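Local atomic coordinates of glycosyl hydrolase (Aspergillus fumigatus, PDB entry 2X8R), a protein that probably cleaves peptidoglycan as a family GH25 lysozyme, hydrolysing beta-1,4 linkages between N-acetylmuramic acid and N-acetylglucosamine. Residues D67-T70 with G71-A75; Y108-H112 with S113-A117; W142-C146 with T147-K151. All blocks are in the same frame, centred on the assembly; numbering follows the deposited sequence.

In the fold
The three contacts follow one another along the chain and are all helix ends in the GH25 enzyme, a TIM-barrel-like fold with a curled mixed sheet and helices packed on part of its outside. Contact 1 begins helix 71-79 after strand 57-63, contact 2 begins helix 112-130 after strand 95-97, and contact 3 ends helix 140-147 ahead of strand 159-162. Helix 112-130 ties them together: contact 2 lies with its centre about 12 Å from that of contact 1 and about 10 Å from that of contact 3, and touches both, whereas contacts 1 and 3 are about 19 Å apart between centres. Contacts 2 and 3 meet through side chains and backbone alike.

Contact 1 (D67-T70 with G71-A75); sequences DKST and GSTQA
The loop runs into helix 71-79 at the N-cap T70, whose carbonyl O takes a long, weak bond from Q74 N (3.4 Å) across the first turn. S69 and Q74 reinforce this junction from their side chains. Q74 NE2 donates to S69 OG at 2.9 Å, fairly straight at 159°, with the serine oxygen close to the plane of the amide. The glutamine reaches it by running extended beyond CG (chi2 179°), its CG packing alongside the same oxygen at 3.3 Å. S69 OG in turn donates to T70 O at 2.8 Å, approaching tilted from the carbonyl plane, so the hydroxyl is gripped as acceptor and donor at once. This is the opening turn of a helix that follows a strand of the GH25 barrel-like fold. Beyond it, T73 lies over the other flank of S69, its CB 3.6 Å from S69 OG. The T70 and T73 side chains cross at about a right angle, their OG1 atoms 3.1 Å apart, and a water takes the N-H of T70 at 2.9 Å while also bonding to T73 OG1. The buried Q74 amide has further partners: NE2 also donates to R65 O, while OE1 pairs with H62 NE2 on strand 57-63. S69 O accepts from W118 NE1 of helix 112-130, tying the turn to the neighbouring helix.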
ATOM      1  N   ASP A  67      -9.131 -14.994  -2.974  1.00 10.54           N
ATOM      2  CA  ASP A  67     -10.089 -16.104  -3.050  1.00 11.63           C
ATOM      3  C   ASP A  67     -11.568 -15.667  -3.155  1.00 11.59           C
ATOM      4  O   ASP A  67     -12.460 -16.502  -3.505  1.00 13.57           O
ATOM      5  CB  ASP A  67      -9.875 -17.087  -1.880  1.00 13.85           C
ATOM      6  CG  ASP A  67     -10.022 -16.443  -0.503  1.00 15.36           C
ATOM      7  OD1 ASP A  67      -9.665 -15.268  -0.277  1.00 14.02           O
ATOM      8  OD2 ASP A  67     -10.484 -17.159   0.416  1.00 22.08           O
ATOM      9  N   LYS A  68     -11.850 -14.383  -2.920  1.00 10.49           N
ATOM     10  CA  LYS A  68     -13.258 -13.937  -2.782  1.00 10.04           C
ATOM     11  C   LYS A  68     -13.859 -13.355  -4.064  1.00 10.55           C
ATOM     12  O   LYS A  68     -15.109 -13.224  -4.182  1.00 11.25           O
ATOM     13  CB  LYS A  68     -13.395 -12.907  -1.656  1.00 12.88           C
ATOM     14  CG  LYS A  68     -13.113 -13.435  -0.260  1.00 13.79           C
ATOM     15  CD  LYS A  68     -14.044 -14.618   0.088  1.00 17.22           C
ATOM     16  CE  LYS A  68     -13.597 -15.255   1.397  1.00 19.29           C
ATOM     17  NZ  LYS A  68     -14.440 -16.442   1.753  1.00 21.29           N
ATOM     18  N   SER A  69     -13.003 -12.960  -5.004  1.00  9.31           N
ATOM     19  CA  SER A  69     -13.463 -12.325  -6.255  1.00  8.99           C
ATOM     20  C   SER A  69     -12.294 -12.121  -7.187  1.00  8.65           C
ATOM     21  O   SER A  69     -11.145 -12.391  -6.815  1.00  8.80           O
ATOM     22  CB  SER A  69     -14.090 -10.941  -5.937  1.00  9.38           C
ATOM     23  OG  SER A  69     -13.051  -9.977  -5.817  1.00 11.94           O
ATOM     24  N   THR A  70     -12.570 -11.580  -8.367  1.00  8.16           N
ATOM     25  CA  THR A  70     -11.503 -11.230  -9.307  1.00  8.61           C
ATOM     26  C   THR A  70     -10.768 -10.018  -8.791  1.00  8.03           C
ATOM     27  O   THR A  70     -11.279  -9.314  -7.913  1.00  8.19           O
ATOM     28  CB  THR A  70     -12.024 -10.911 -10.708  1.00  8.95           C
ATOM     29  OG1 THR A  70     -12.890  -9.767 -10.674  1.00 10.09           O
ATOM     30  CG2 THR A  70     -12.787 -12.112 -11.293  1.00 10.05           C
ATOM     31  N   GLY A  71      -9.573  -9.793  -9.337  1.00  8.35           N
ATOM     32  CA  GLY A  71      -8.758  -8.594  -8.992  1.00  8.98           C
ATOM     33  C   GLY A  71      -9.477  -7.297  -9.375  1.00  9.07           C
ATOM     34  O   GLY A  71      -9.480  -6.314  -8.602  1.00  9.34           O
ATOM     35  N   SER A  72     -10.139  -7.308 -10.527  1.00  9.23           N
ATOM     36  CA  SER A  72     -10.862  -6.125 -10.995  1.00  9.58           C
ATOM     37  C   SER A  72     -12.017  -5.756 -10.061  1.00  8.46           C
ATOM     38  O   SER A  72     -12.236  -4.569  -9.746  1.00  7.60           O
ATOM     39  CB  SER A  72     -11.415  -6.436 -12.402  1.00 12.03           C
ATOM     40  OG  SER A  72     -12.384  -5.444 -12.746  1.00 20.21           O
ATOM     41  N   THR A  73     -12.759  -6.768  -9.582  1.00  7.10           N
ATOM     42  CA  THR A  73     -13.853  -6.464  -8.627  1.00  6.80           C
ATOM     43  C   THR A  73     -13.352  -5.694  -7.393  1.00  6.72           C
ATOM     44  O   THR A  73     -13.961  -4.670  -6.975  1.00  6.44           O
ATOM     45  CB  THR A  73     -14.551  -7.728  -8.197  1.00  7.19           C
ATOM     46  OG1 THR A  73     -15.216  -8.270  -9.351  1.00  7.13           O
ATOM     47  CG2 THR A  73     -15.593  -7.435  -7.074  1.00  8.07           C
ATOM     48  N   GLN A  74     -12.257  -6.192  -6.818  1.00  6.76           N
ATOM     49  CA  GLN A  74     -11.697  -5.583  -5.624  1.00  6.40           C
ATOM     50  C   GLN A  74     -11.113  -4.198  -5.892  1.00  6.66           C
ATOM     51  O   GLN A  74     -11.284  -3.303  -5.043  1.00  6.94           O
ATOM     52  CB  GLN A  74     -10.725  -6.520  -4.928  1.00  6.74           C
ATOM     53  CG  GLN A  74     -11.585  -7.511  -4.127  1.00  6.57           C
ATOM     54  CD  GLN A  74     -10.797  -8.547  -3.388  1.00  7.22           C
ATOM     55  OE1 GLN A  74      -9.887  -8.230  -2.642  1.00  6.81           O
ATOM     56  NE2 GLN A  74     -11.191  -9.816  -3.552  1.00  7.02           N
ATOM     57  N   ALA A  75     -10.449  -4.019  -7.037  1.00  7.47           N
ATOM     58  CA  ALA A  75     -10.031  -2.692  -7.482  1.00  7.09           C
ATOM     59  C   ALA A  75     -11.208  -1.704  -7.549  1.00  7.72           C
ATOM     60  O   ALA A  75     -11.085  -0.570  -7.076  1.00  7.78           O
ATOM     61  CB  ALA A  75      -9.288  -2.746  -8.810  1.00  7.73           C
TER
HETATM   62  O   HOH W   1     -15.306 -11.247  -9.147  1.00 12.15           O

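Contact 2 (Y108-H112 with S113-A117); sequences YGLSH and SQMVA
Q114 OE1 is gripped from the loop and from solvent: S111 N donates to it at 3.0 Å and water 2 at 2.8 Å. The S111 N-H points almost straight at the oxygen (173°) and meets a lone pair in the carbonyl plane. The same water donates to G109 O, linking the amide to the loop two residues before the N-cap. In return, Q114 N donates to S111 OG at 3.1 Å. The serine oxygen sits between its own backbone N and carbonyl carbon (chi1 72°), which turns it back toward the N-H of Q114, while Q114 CG packs beside it. S111 and Q114 thus form a capping box at the start of helix 112-130, the helix that follows strand 95-97 in the GH25 fold. S111 OG also binds a second water, and regular helical bonding begins with M115 N to S111 O at 2.8 Å, then V116 N to H112 O.

Next to the polar box, L110 crosses the Q114 side chain at about a right angle and packs against it, CB to CB at 4.0 Å. An apolar cluster of L110, M115 and Y108 adjoins it. The M115 chain, bent at both chi2 and chi3, swings its CE methyl toward the loop, where it meets L110 CB and lies obliquely 3.9 Å from Y108 CD2. At the far end of its ring, the buried Y108 bonds through OH to E99 O, and H112 NE2 bonds to R145 O at the end of helix 140-147. M115 also packs on W142 and T147 of that helix.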
ATOM      1  N   TYR A 108      -4.214 -18.101  -0.277  1.00  9.01           N
ATOM      2  CA  TYR A 108      -5.650 -17.943  -0.559  1.00  9.11           C
ATOM      3  C   TYR A 108      -6.178 -19.088  -1.453  1.00  9.89           C
ATOM      4  O   TYR A 108      -7.209 -18.958  -2.116  1.00 10.37           O
ATOM      5  CB  TYR A 108      -5.939 -16.558  -1.215  1.00  9.21           C
ATOM      6  CG  TYR A 108      -5.494 -15.372  -0.349  1.00  8.27           C
ATOM      7  CD1 TYR A 108      -6.348 -14.787   0.572  1.00  7.82           C
ATOM      8  CD2 TYR A 108      -4.201 -14.825  -0.490  1.00  7.41           C
ATOM      9  CE1 TYR A 108      -5.919 -13.703   1.373  1.00  7.46           C
ATOM     10  CE2 TYR A 108      -3.761 -13.764   0.286  1.00  7.63           C
ATOM     11  CZ  TYR A 108      -4.617 -13.195   1.216  1.00  7.49           C
ATOM     12  OH  TYR A 108      -4.196 -12.135   1.992  1.00  7.56           O
ATOM     13  N   GLY A 109      -5.410 -20.175  -1.533  1.00 10.24           N
ATOM     14  CA  GLY A 109      -5.808 -21.344  -2.318  1.00  9.87           C
ATOM     15  C   GLY A 109      -5.547 -21.185  -3.801  1.00 10.96           C
ATOM     16  O   GLY A 109      -5.939 -22.046  -4.623  1.00 10.66           O
ATOM     17  N   LEU A 110      -4.856 -20.121  -4.182  1.00  9.51           N
ATOM     18  CA  LEU A 110      -4.583 -19.883  -5.590  1.00  9.95           C
ATOM     19  C   LEU A 110      -3.191 -20.404  -5.954  1.00  9.69           C
ATOM     20  O   LEU A 110      -2.276 -20.407  -5.119  1.00 10.90           O
ATOM     21  CB  LEU A 110      -4.670 -18.382  -5.890  1.00 10.18           C
ATOM     22  CG  LEU A 110      -6.020 -17.651  -5.841  1.00 12.05           C
ATOM     23  CD1 LEU A 110      -5.856 -16.379  -6.687  1.00 13.56           C
ATOM     24  CD2 LEU A 110      -7.102 -18.552  -6.422  1.00 14.91           C
ATOM     25  N   SER A 111      -3.040 -20.816  -7.214  1.00  9.53           N
ATOM     26  CA  SER A 111      -1.762 -21.190  -7.782  1.00  9.50           C
ATOM     27  C   SER A 111      -0.973 -19.948  -8.142  1.00  9.32           C
ATOM     28  O   SER A 111      -1.507 -18.840  -8.115  1.00  9.23           O
ATOM     29  CB  SER A 111      -1.972 -22.027  -9.051  1.00  9.56           C
ATOM     30  OG  SER A 111      -2.463 -21.225 -10.138  1.00  9.20           O
ATOM     31  N   HIS A 112       0.303 -20.131  -8.485  1.00  9.48           N
ATOM     32  CA  HIS A 112       1.112 -19.036  -8.952  1.00  9.60           C
ATOM     33  C   HIS A 112       0.437 -18.363 -10.136  1.00  9.90           C
ATOM     34  O   HIS A 112       0.310 -17.137 -10.151  1.00  9.41           O
ATOM     35  CB  HIS A 112       2.496 -19.543  -9.370  1.00 11.28           C
ATOM     36  CG  HIS A 112       3.355 -19.921  -8.223  1.00 12.23           C
ATOM     37  ND1 HIS A 112       4.662 -20.338  -8.386  1.00 14.32           N
ATOM     38  CD2 HIS A 112       3.110 -19.951  -6.895  1.00 14.59           C
ATOM     39  CE1 HIS A 112       5.182 -20.602  -7.200  1.00 13.15           C
ATOM     40  NE2 HIS A 112       4.263 -20.375  -6.281  1.00 14.24           N
ATOM     41  N   SER A 113      -0.046 -19.137 -11.120  1.00 10.42           N
ATOM     42  CA  SER A 113      -0.554 -18.443 -12.299  1.00 10.84           C
ATOM     43  C   SER A 113      -1.848 -17.735 -11.976  1.00 10.22           C
ATOM     44  O   SER A 113      -2.132 -16.680 -12.547  1.00 10.03           O
ATOM     45  CB  SER A 113      -0.725 -19.335 -13.533  1.00 12.62           C
ATOM     46  OG  SER A 113      -1.469 -20.469 -13.215  1.00 16.63           O
ATOM     47  N   GLN A 114      -2.648 -18.326 -11.103  1.00  9.38           N
ATOM     48  CA  GLN A 114      -3.898 -17.660 -10.685  1.00  9.51           C
ATOM     49  C   GLN A 114      -3.642 -16.370  -9.931  1.00 10.19           C
ATOM     50  O   GLN A 114      -4.370 -15.380 -10.101  1.00  9.52           O
ATOM     51  CB  GLN A 114      -4.787 -18.580  -9.847  1.00 11.58           C
ATOM     52  CG  GLN A 114      -5.372 -19.695 -10.686  1.00 10.39           C
ATOM     53  CD  GLN A 114      -6.075 -20.718  -9.850  1.00 11.30           C
ATOM     54  OE1 GLN A 114      -5.595 -21.094  -8.773  1.00 10.82           O
ATOM     55  NE2 GLN A 114      -7.240 -21.180 -10.322  1.00 11.71           N
ATOM     56  N   MET A 115      -2.646 -16.410  -9.053  1.00  8.70           N
ATOM     57  CA  MET A 115      -2.336 -15.242  -8.222  1.00  8.72           C
ATOM     58  C   MET A 115      -1.751 -14.140  -9.094  1.00  8.66           C
ATOM     59  O   MET A 115      -2.138 -12.969  -8.980  1.00  8.89           O
ATOM     60  CB  MET A 115      -1.384 -15.636  -7.112  1.00  8.57           C
ATOM     61  CG  MET A 115      -1.086 -14.506  -6.111  1.00  8.19           C
ATOM     62  SD  MET A 115      -2.549 -13.875  -5.281  1.00  9.07           S
ATOM     63  CE  MET A 115      -2.814 -15.228  -4.144  1.00  9.26           C
ATOM     64  N   VAL A 116      -0.850 -14.507 -10.010  1.00  7.52           N
ATOM     65  CA  VAL A 116      -0.287 -13.483 -10.893  1.00  7.91           C
ATOM     66  C   VAL A 116      -1.418 -12.822 -11.721  1.00  7.33           C
ATOM     67  O   VAL A 116      -1.466 -11.586 -11.873  1.00  6.91           O
ATOM     68  CB  VAL A 116       0.855 -14.075 -11.718  1.00  7.62           C
ATOM     69  CG1 VAL A 116       1.250 -13.145 -12.897  1.00  7.14           C
ATOM     70  CG2 VAL A 116       2.055 -14.399 -10.754  1.00  7.66           C
ATOM     71  N   ALA A 117      -2.358 -13.628 -12.206  1.00  7.32           N
ATOM     72  CA  ALA A 117      -3.479 -13.114 -12.982  1.00  7.71           C
ATOM     73  C   ALA A 117      -4.363 -12.184 -12.136  1.00  8.52           C
ATOM     74  O   ALA A 117      -4.799 -11.108 -12.603  1.00  7.76           O
ATOM     75  CB  ALA A 117      -4.327 -14.302 -13.548  1.00  7.52           C
TER
HETATM   76  O   HOH W   2      -5.322 -23.434  -7.296  1.00 19.38           O
HETATM   77  O   HOH W   3      -3.616 -22.720 -12.007  1.00 21.22           O

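Contact 3 (W142-C146 with T147-K151); sequences WWNRC and TGNAK
T147, at the end of helix 140-147, folds its side chain back over W143. Its CB lies 3.5 Å from W143 O. OG1, between the backbone N and the carbonyl carbon (chi1 75°), donates to that oxygen at 2.6 Å and lies over one face of the indole. It also accepts from A150 N at 3.0 Å. CG2 sits almost squarely over the indole's six-membered ring, 4.0 Å from its centroid in a CH-pi contact, and also comes within 3.9 Å of W142 CZ3, obliquely to that ring. W143 O takes two more donors, T147 N from above the carbonyl plane and N149 N at 3.2 Å, so three bonds converge on one carbonyl as the helix ends. The indole is held at its edge as well: W143 NE1 donates to A150 O at 2.9 Å, nearly straight (168°), in the ring plane and onto a lone pair. N149 OD1 lies at the same edge, 3.4 Å from W143 CD1, and bonds to G174 N. Rings of F153 and W176 meet W143 edge-to-face, and the disulfide from C146 to C107 fastens the helix to the loop before helix 112-130. G148 leaves the helix with positive phi. The bond from A150 N to T147 OG1, three residues back, makes an ST motif that closes the C-terminal end of helix 140-147, in the loop preceding strand 159-162.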
ATOM      1  N   TRP A 142       6.554 -13.635   0.822  1.00  7.49           N
ATOM      2  CA  TRP A 142       5.229 -13.905   0.295  1.00  7.66           C
ATOM      3  C   TRP A 142       5.223 -13.910  -1.245  1.00  7.02           C
ATOM      4  O   TRP A 142       4.678 -14.815  -1.875  1.00  7.06           O
ATOM      5  CB  TRP A 142       4.247 -12.869   0.845  1.00  6.71           C
ATOM      6  CG  TRP A 142       2.792 -13.288   0.473  1.00  6.94           C
ATOM      7  CD1 TRP A 142       1.921 -13.975   1.246  1.00  6.95           C
ATOM      8  CD2 TRP A 142       2.109 -13.006  -0.764  1.00  7.01           C
ATOM      9  NE1 TRP A 142       0.714 -14.148   0.571  1.00  6.67           N
ATOM     10  CE2 TRP A 142       0.822 -13.590  -0.672  1.00  6.64           C
ATOM     11  CE3 TRP A 142       2.479 -12.355  -1.953  1.00  6.99           C
ATOM     12  CZ2 TRP A 142      -0.132 -13.513  -1.726  1.00  7.32           C
ATOM     13  CZ3 TRP A 142       1.563 -12.291  -3.010  1.00  6.87           C
ATOM     14  CH2 TRP A 142       0.265 -12.864  -2.891  1.00  7.63           C
ATOM     15  N   TRP A 143       5.870 -12.904  -1.849  1.00  6.76           N
ATOM     16  CA  TRP A 143       5.935 -12.795  -3.285  1.00  7.50           C
ATOM     17  C   TRP A 143       6.573 -14.046  -3.902  1.00  7.38           C
ATOM     18  O   TRP A 143       6.095 -14.553  -4.930  1.00  7.76           O
ATOM     19  CB  TRP A 143       6.723 -11.543  -3.701  1.00  7.94           C
ATOM     20  CG  TRP A 143       6.459 -11.147  -5.103  1.00  8.55           C
ATOM     21  CD1 TRP A 143       7.273 -11.373  -6.191  1.00  8.60           C
ATOM     22  CD2 TRP A 143       5.287 -10.487  -5.608  1.00  8.32           C
ATOM     23  NE1 TRP A 143       6.677 -10.879  -7.347  1.00  8.55           N
ATOM     24  CE2 TRP A 143       5.478 -10.307  -7.014  1.00  8.32           C
ATOM     25  CE3 TRP A 143       4.125  -9.995  -5.012  1.00  8.92           C
ATOM     26  CZ2 TRP A 143       4.525  -9.680  -7.832  1.00  9.09           C
ATOM     27  CZ3 TRP A 143       3.179  -9.347  -5.839  1.00  9.12           C
ATOM     28  CH2 TRP A 143       3.390  -9.205  -7.230  1.00  8.92           C
ATOM     29  N   ASN A 144       7.607 -14.555  -3.236  1.00  7.40           N
ATOM     30  CA  ASN A 144       8.235 -15.759  -3.718  1.00  7.46           C
ATOM     31  C   ASN A 144       7.277 -16.941  -3.610  1.00  7.81           C
ATOM     32  O   ASN A 144       7.072 -17.658  -4.622  1.00  9.14           O
ATOM     33  CB  ASN A 144       9.506 -16.032  -2.941  1.00  7.58           C
ATOM     34  CG  ASN A 144      10.231 -17.233  -3.493  1.00  8.00           C
ATOM     35  OD1 ASN A 144      10.670 -17.216  -4.648  1.00  7.67           O
ATOM     36  ND2 ASN A 144      10.305 -18.321  -2.688  1.00  8.47           N
ATOM     37  N   ARG A 145       6.657 -17.113  -2.440  1.00  8.32           N
ATOM     38  CA  ARG A 145       5.805 -18.295  -2.235  1.00  9.08           C
ATOM     39  C   ARG A 145       4.556 -18.262  -3.100  1.00  9.67           C
ATOM     40  O   ARG A 145       4.180 -19.290  -3.692  1.00 11.48           O
ATOM     41  CB  ARG A 145       5.391 -18.476  -0.781  1.00 10.17           C
ATOM     42  CG  ARG A 145       4.412 -19.667  -0.543  1.00 10.83           C
ATOM     43  CD  ARG A 145       4.104 -19.819   0.947  1.00 13.66           C
ATOM     44  NE  ARG A 145       5.348 -19.951   1.701  1.00 15.07           N
ATOM     45  CZ  ARG A 145       5.918 -18.993   2.442  1.00 16.27           C
ATOM     46  NH1 ARG A 145       5.340 -17.801   2.592  1.00 13.93           N
ATOM     47  NH2 ARG A 145       7.074 -19.255   3.060  1.00 17.05           N
ATOM     48  N   CYS A 146       3.910 -17.100  -3.172  1.00  9.10           N
ATOM     49  CA  CYS A 146       2.573 -17.103  -3.759  1.00  8.99           C
ATOM     50  C   CYS A 146       2.501 -16.714  -5.233  1.00  7.97           C
ATOM     51  O   CYS A 146       1.463 -16.916  -5.855  1.00  8.38           O
ATOM     52  CB  CYS A 146       1.640 -16.225  -2.919  1.00  8.23           C
ATOM     53  SG  CYS A 146       1.380 -16.855  -1.227  1.00  9.00           S
ATOM     54  N   THR A 147       3.577 -16.140  -5.759  1.00  8.10           N
ATOM     55  CA  THR A 147       3.628 -15.775  -7.176  1.00  8.31           C
ATOM     56  C   THR A 147       4.735 -16.473  -7.950  1.00  9.17           C
ATOM     57  O   THR A 147       4.862 -16.272  -9.176  1.00 10.60           O
ATOM     58  CB  THR A 147       3.722 -14.228  -7.452  1.00  7.41           C
ATOM     59  OG1 THR A 147       5.050 -13.751  -7.174  1.00  7.67           O
ATOM     60  CG2 THR A 147       2.705 -13.476  -6.591  1.00  7.74           C
ATOM     61  N   GLY A 148       5.541 -17.279  -7.262  1.00  9.77           N
ATOM     62  CA  GLY A 148       6.769 -17.812  -7.883  1.00  9.31           C
ATOM     63  C   GLY A 148       7.793 -16.724  -8.168  1.00 11.10           C
ATOM     64  O   GLY A 148       8.556 -16.805  -9.152  1.00 11.67           O
ATOM     65  N   ASN A 149       7.802 -15.701  -7.318  1.00 10.15           N
ATOM     66  CA  ASN A 149       8.660 -14.516  -7.466  1.00 10.30           C
ATOM     67  C   ASN A 149       8.482 -13.817  -8.800  1.00 10.42           C
ATOM     68  O   ASN A 149       9.446 -13.486  -9.488  1.00  9.75           O
ATOM     69  CB  ASN A 149      10.135 -14.864  -7.224  1.00 10.14           C
ATOM     70  CG  ASN A 149      10.949 -13.664  -6.865  1.00 10.71           C
ATOM     71  OD1 ASN A 149      10.438 -12.713  -6.268  1.00 10.22           O
ATOM     72  ND2 ASN A 149      12.241 -13.690  -7.215  1.00 11.44           N
ATOM     73  N   ALA A 150       7.227 -13.598  -9.161  1.00 10.49           N
ATOM     74  CA  ALA A 150       6.875 -13.189 -10.496  1.00 11.10           C
ATOM     75  C   ALA A 150       7.457 -11.834 -10.901  1.00 11.05           C
ATOM     76  O   ALA A 150       7.460 -10.852 -10.137  1.00 10.54           O
ATOM     77  CB  ALA A 150       5.317 -13.170 -10.652  1.00 10.71           C
ATOM     78  N   LYS A 151       7.933 -11.787 -12.139  1.00 11.80           N
ATOM     79  CA  LYS A 151       8.337 -10.538 -12.786  1.00 11.77           C
ATOM     80  C   LYS A 151       7.112  -9.915 -13.445  1.00 12.68           C
ATOM     81  O   LYS A 151       6.006 -10.478 -13.361  1.00 13.36           O
ATOM     82  CB  LYS A 151       9.444 -10.840 -13.810  1.00 12.50           C
ATOM     83  CG  LYS A 151      10.593 -11.620 -13.144  1.00 15.94           C
ATOM     84  CD  LYS A 151      11.698 -11.924 -14.137  1.00 18.74           C
ATOM     85  CE  LYS A 151      12.962 -12.332 -13.401  1.00 22.76           C
ATOM     86  NZ  LYS A 151      13.952 -12.640 -14.460  1.00 31.73           N
TER